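Local atomic coordinates of alpha-ketoglutarate-dependent non-heme iron oxygenase EasH (PDB entry 5M0T), a protein that probably uses iron(II), 2-oxoglutarate and molecular oxygen to oxidise an ergot-alkaloid precursor on the pathway to cycloclavine. Residues S109-S117 with L227-E238. Residues are numbered along the deposited sequence; the frame is centred on the assembly and turned at random.
Sequences SGDYWLTTS and LIMQSCQFTPVE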
loop_
_atom_site.group_PDB
_atom_site.type_symbol
_atom_site.label_atom_id
_atom_site.label_comp_id
_atom_site.label_asym_id
_atom_site.label_seq_id
_atom_site.Cartn_x
_atom_site.Cartn_y
_atom_site.Cartn_z
ATOM N N SER A 109 -3.679 9.536 -8.593
ATOM C CA SER A 109 -3.930 8.735 -7.371
ATOM C C SER A 109 -5.040 9.200 -6.426
ATOM O O SER A 109 -5.690 8.352 -5.818
ATOM C CB SER A 109 -2.645 8.610 -6.573
ATOM O OG SER A 109 -1.659 8.007 -7.381
ATOM N N GLY A 110 -5.252 10.516 -6.301
ATOM C CA GLY A 110 -6.118 11.096 -5.253
ATOM C C GLY A 110 -5.274 11.390 -4.023
ATOM O O GLY A 110 -4.375 12.222 -4.070
ATOM N N ASP A 111 -5.521 10.667 -2.933
ATOM C CA ASP A 111 -4.801 10.893 -1.670
ATOM C C ASP A 111 -3.359 10.336 -1.650
ATOM O O ASP A 111 -2.938 9.593 -2.535
ATOM C CB ASP A 111 -5.606 10.338 -0.480
ATOM C CG ASP A 111 -6.841 11.173 -0.146
ATOM O OD1 ASP A 111 -7.046 12.263 -0.722
ATOM O OD2 ASP A 111 -7.624 10.718 0.714
ATOM N N TYR A 112 -2.636 10.734 -0.608
ATOM C CA TYR A 112 -1.236 10.435 -0.414
ATOM C C TYR A 112 -0.998 10.291 1.080
ATOM O O TYR A 112 -1.851 10.667 1.892
ATOM C CB TYR A 112 -0.356 11.565 -0.957
ATOM C CG TYR A 112 -0.773 12.917 -0.424
ATOM C CD1 TYR A 112 -1.817 13.626 -1.024
ATOM C CD2 TYR A 112 -0.183 13.454 0.712
ATOM C CE1 TYR A 112 -2.237 14.836 -0.523
ATOM C CE2 TYR A 112 -0.593 14.676 1.213
ATOM C CZ TYR A 112 -1.622 15.366 0.591
ATOM O OH TYR A 112 -2.065 16.584 1.077
ATOM N N TRP A 113 0.161 9.748 1.429
ATOM C CA TRP A 113 0.587 9.623 2.825
ATOM C C TRP A 113 2.095 9.355 2.928
ATOM O O TRP A 113 2.772 9.211 1.913
ATOM C CB TRP A 113 -0.240 8.552 3.561
ATOM C CG TRP A 113 -0.251 7.158 2.970
ATOM C CD1 TRP A 113 0.512 6.659 1.930
ATOM C CD2 TRP A 113 -1.027 6.059 3.448
ATOM N NE1 TRP A 113 0.209 5.340 1.712
ATOM C CE2 TRP A 113 -0.724 4.944 2.635
ATOM C CE3 TRP A 113 -1.943 5.905 4.495
ATOM C CZ2 TRP A 113 -1.322 3.698 2.828
ATOM C CZ3 TRP A 113 -2.539 4.668 4.680
ATOM C CH2 TRP A 113 -2.228 3.580 3.843
ATOM N N LEU A 114 2.618 9.309 4.146
ATOM C CA LEU A 114 4.041 9.101 4.373
ATOM C C LEU A 114 4.411 7.655 4.068
ATOM O O LEU A 114 3.732 6.740 4.514
ATOM C CB LEU A 114 4.391 9.433 5.827
ATOM C CG LEU A 114 5.864 9.329 6.239
ATOM C CD1 LEU A 114 6.692 10.448 5.624
ATOM C CD2 LEU A 114 5.971 9.342 7.758
ATOM N N THR A 115 5.461 7.452 3.284
ATOM C CA THR A 115 6.010 6.108 3.089
ATOM C C THR A 115 7.237 5.891 3.999
ATOM O O THR A 115 7.327 4.867 4.691
ATOM C CB THR A 115 6.267 5.748 1.613
ATOM O OG1 THR A 115 6.792 4.420 1.538
ATOM C CG2 THR A 115 7.237 6.691 0.925
ATOM N N THR A 116 8.143 6.864 4.038
ATOM C CA THR A 116 9.327 6.780 4.886
ATOM C C THR A 116 9.921 8.150 5.141
ATOM O O THR A 116 9.845 9.033 4.305
ATOM C CB THR A 116 10.420 5.818 4.304
ATOM O OG1 THR A 116 11.589 5.806 5.146
ATOM C CG2 THR A 116 10.832 6.205 2.887
ATOM N N SER A 117 10.507 8.321 6.310
ATOM C CA SER A 117 11.295 9.495 6.608
ATOM C C SER A 117 12.447 9.071 7.488
ATOM O O SER A 117 12.272 8.238 8.383
ATOM C CB SER A 117 10.448 10.556 7.331
ATOM O OG SER A 117 11.118 11.802 7.320
ATOM N N LEU A 227 12.233 13.082 3.584
ATOM C CA LEU A 227 10.868 12.867 3.990
ATOM C C LEU A 227 10.114 12.553 2.712
ATOM O O LEU A 227 9.953 13.424 1.842
ATOM C CB LEU A 227 10.349 14.130 4.694
ATOM C CG LEU A 227 8.966 14.139 5.337
ATOM C CD1 LEU A 227 8.819 15.439 6.121
ATOM C CD2 LEU A 227 7.844 14.018 4.307
ATOM N N ILE A 228 9.657 11.309 2.586
ATOM C CA ILE A 228 9.085 10.842 1.326
ATOM C C ILE A 228 7.585 10.617 1.462
ATOM O O ILE A 228 7.139 9.772 2.244
ATOM C CB ILE A 228 9.802 9.583 0.811
ATOM C CG1 ILE A 228 11.323 9.749 0.940
ATOM C CG2 ILE A 228 9.413 9.309 -0.628
ATOM C CD1 ILE A 228 12.141 8.556 0.476
ATOM N N MET A 229 6.816 11.396 0.701
ATOM C CA MET A 229 5.366 11.199 0.578
ATOM C C MET A 229 5.092 10.332 -0.635
ATOM O O MET A 229 5.833 10.353 -1.614
ATOM C CB MET A 229 4.632 12.537 0.435
ATOM C CG MET A 229 4.942 13.524 1.543
ATOM S SD MET A 229 4.608 12.896 3.191
ATOM C CE MET A 229 2.831 12.709 3.146
ATOM N N GLN A 230 3.987 9.604 -0.568
ATOM C CA GLN A 230 3.665 8.599 -1.558
ATOM C C GLN A 230 2.174 8.525 -1.847
ATOM O O GLN A 230 1.354 8.746 -0.966
ATOM C CB GLN A 230 4.178 7.265 -1.026
ATOM C CG GLN A 230 3.796 6.011 -1.782
ATOM C CD GLN A 230 4.653 4.840 -1.324
ATOM O OE1 GLN A 230 5.868 4.848 -1.492
ATOM N NE2 GLN A 230 4.028 3.867 -0.697
ATOM N N SER A 231 1.854 8.208 -3.092
ATOM C CA SER A 231 0.497 7.849 -3.520
ATOM C C SER A 231 -0.136 6.787 -2.601
ATOM O O SER A 231 0.463 5.734 -2.354
ATOM C CB SER A 231 0.545 7.330 -4.976
ATOM O OG SER A 231 -0.664 6.710 -5.349
ATOM N N CYS A 232 -1.358 7.044 -2.139
ATOM C CA CYS A 232 -1.985 6.184 -1.127
ATOM C C CYS A 232 -2.256 4.732 -1.568
ATOM O O CYS A 232 -2.390 3.853 -0.711
ATOM C CB CYS A 232 -3.270 6.805 -0.592
ATOM S SG CYS A 232 -4.612 6.858 -1.797
ATOM N N GLN A 233 -2.341 4.493 -2.879
ATOM C CA GLN A 233 -2.522 3.130 -3.416
ATOM C C GLN A 233 -1.314 2.197 -3.151
ATOM O O GLN A 233 -1.472 0.981 -3.221
ATOM C CB GLN A 233 -2.835 3.147 -4.914
ATOM C CG GLN A 233 -1.640 3.476 -5.804
ATOM C CD GLN A 233 -2.041 3.755 -7.253
ATOM O OE1 GLN A 233 -2.766 2.976 -7.869
ATOM N NE2 GLN A 233 -1.557 4.867 -7.805
ATOM N N PHE A 234 -0.138 2.771 -2.871
ATOM C CA PHE A 234 1.076 1.989 -2.571
ATOM C C PHE A 234 1.372 1.883 -1.073
ATOM O O PHE A 234 1.342 2.882 -0.328
ATOM C CB PHE A 234 2.302 2.553 -3.292
ATOM C CG PHE A 234 2.148 2.593 -4.777
ATOM C CD1 PHE A 234 2.037 1.419 -5.501
ATOM C CD2 PHE A 234 2.064 3.819 -5.459
ATOM C CE1 PHE A 234 1.882 1.453 -6.885
ATOM C CE2 PHE A 234 1.900 3.856 -6.836
ATOM C CZ PHE A 234 1.813 2.672 -7.554
ATOM N N THR A 235 1.674 0.655 -0.653
ATOM C CA THR A 235 1.999 0.338 0.723
ATOM C C THR A 235 3.193 1.175 1.204
ATOM O O THR A 235 4.201 1.272 0.514
ATOM C CB THR A 235 2.318 -1.167 0.869
ATOM O OG1 THR A 235 1.225 -1.950 0.351
ATOM C CG2 THR A 235 2.555 -1.538 2.324
ATOM N N PRO A 236 3.073 1.804 2.383
ATOM C CA PRO A 236 4.210 2.499 2.971
ATOM C C PRO A 236 5.407 1.600 3.337
ATOM O O PRO A 236 5.228 0.453 3.761
ATOM C CB PRO A 236 3.619 3.101 4.252
ATOM C CG PRO A 236 2.171 3.263 3.964
ATOM C CD PRO A 236 1.824 2.079 3.116
ATOM N N VAL A 237 6.611 2.133 3.196
ATOM C CA VAL A 237 7.809 1.447 3.664
ATOM C C VAL A 237 7.805 1.307 5.200
ATOM O O VAL A 237 8.229 0.272 5.725
ATOM C CB VAL A 237 9.085 2.151 3.163
ATOM C CG1 VAL A 237 10.326 1.599 3.847
ATOM C CG2 VAL A 237 9.206 1.997 1.651
ATOM N N GLU A 238 7.310 2.332 5.900
ATOM C CA GLU A 238 7.223 2.331 7.362
ATOM C C GLU A 238 5.829 1.984 7.849
ATOM O O GLU A 238 4.859 2.627 7.450
ATOM C CB GLU A 238 7.616 3.691 7.905
ATOM C CG GLU A 238 9.094 4.001 7.709
ATOM C CD GLU A 238 9.457 5.409 8.119
ATOM O OE1 GLU A 238 8.603 6.120 8.715
ATOM O OE2 GLU A 238 10.602 5.822 7.821
HETATM O O HOH W 1 9.698 8.286 9.600
#
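Glu238 grips the 109-117 segment through one carboxylate oxygen: its OE2 takes the Thr116 hydroxyl (OG1, 2.9 Å) and the Ser117 amide (N, 2.9 Å), both from the same face of the carboxylate and above its plane. A water joins Glu238 OE1 to Ser117 O. One residue earlier, Thr115 OG1 accepts a nearly straight bond from Val237 N (2.8 Å, 165° at the hydrogen) and gives a weak one to Gln230 OE1, while its backbone O holds Glu238 N. With OG1 trans to the backbone N (chi1 180°), the Thr115 hydroxyl turns to the returning segment 236-238. The extended Gln230 side chain crosses the Thr115 side chain at about a right angle, and its NE2 donates to Thr235 O. Strands 112-117 and 227-231 pair antiparallel: Trp113 and Gln230 exchange both backbone bonds, then Thr115 and Thr116 together face Ile228 in a classic beta bulge. The side chain of Ile228 lies about 6 Å from the bound iron and about 6 Å from the bound 2-oxoglutarate. At the other end the hydroxyls of Ser109 and Ser231 share a bond (OG to OG, 2.6 Å), where Ser231 opens the type I turn to Phe234. The Trp113 indole is sandwiched: Pro236 CG over one face, offset toward the rim, and Cys232 CA over the opposite face of the five-membered ring in a CH-pi contact; NE1 reaches Phe234 O at its edge in a weak bond (3.4 Å). Met229, bent at chi2 and chi3, lays CE against the Trp113 carbonyl carbon (3.4 Å) and at the edge of the Tyr112 ring; Met229 and Tyr112 both touch helix 95-105. Beyond the turn, Thr235 OG1 bonds Cys232 O of the second subunit. Val237 and Glu238 thus add a polar grip on Thr115, Thr116 and Ser117 to the strand pairing, tying the cupin-type core to a loop at the dimer interface.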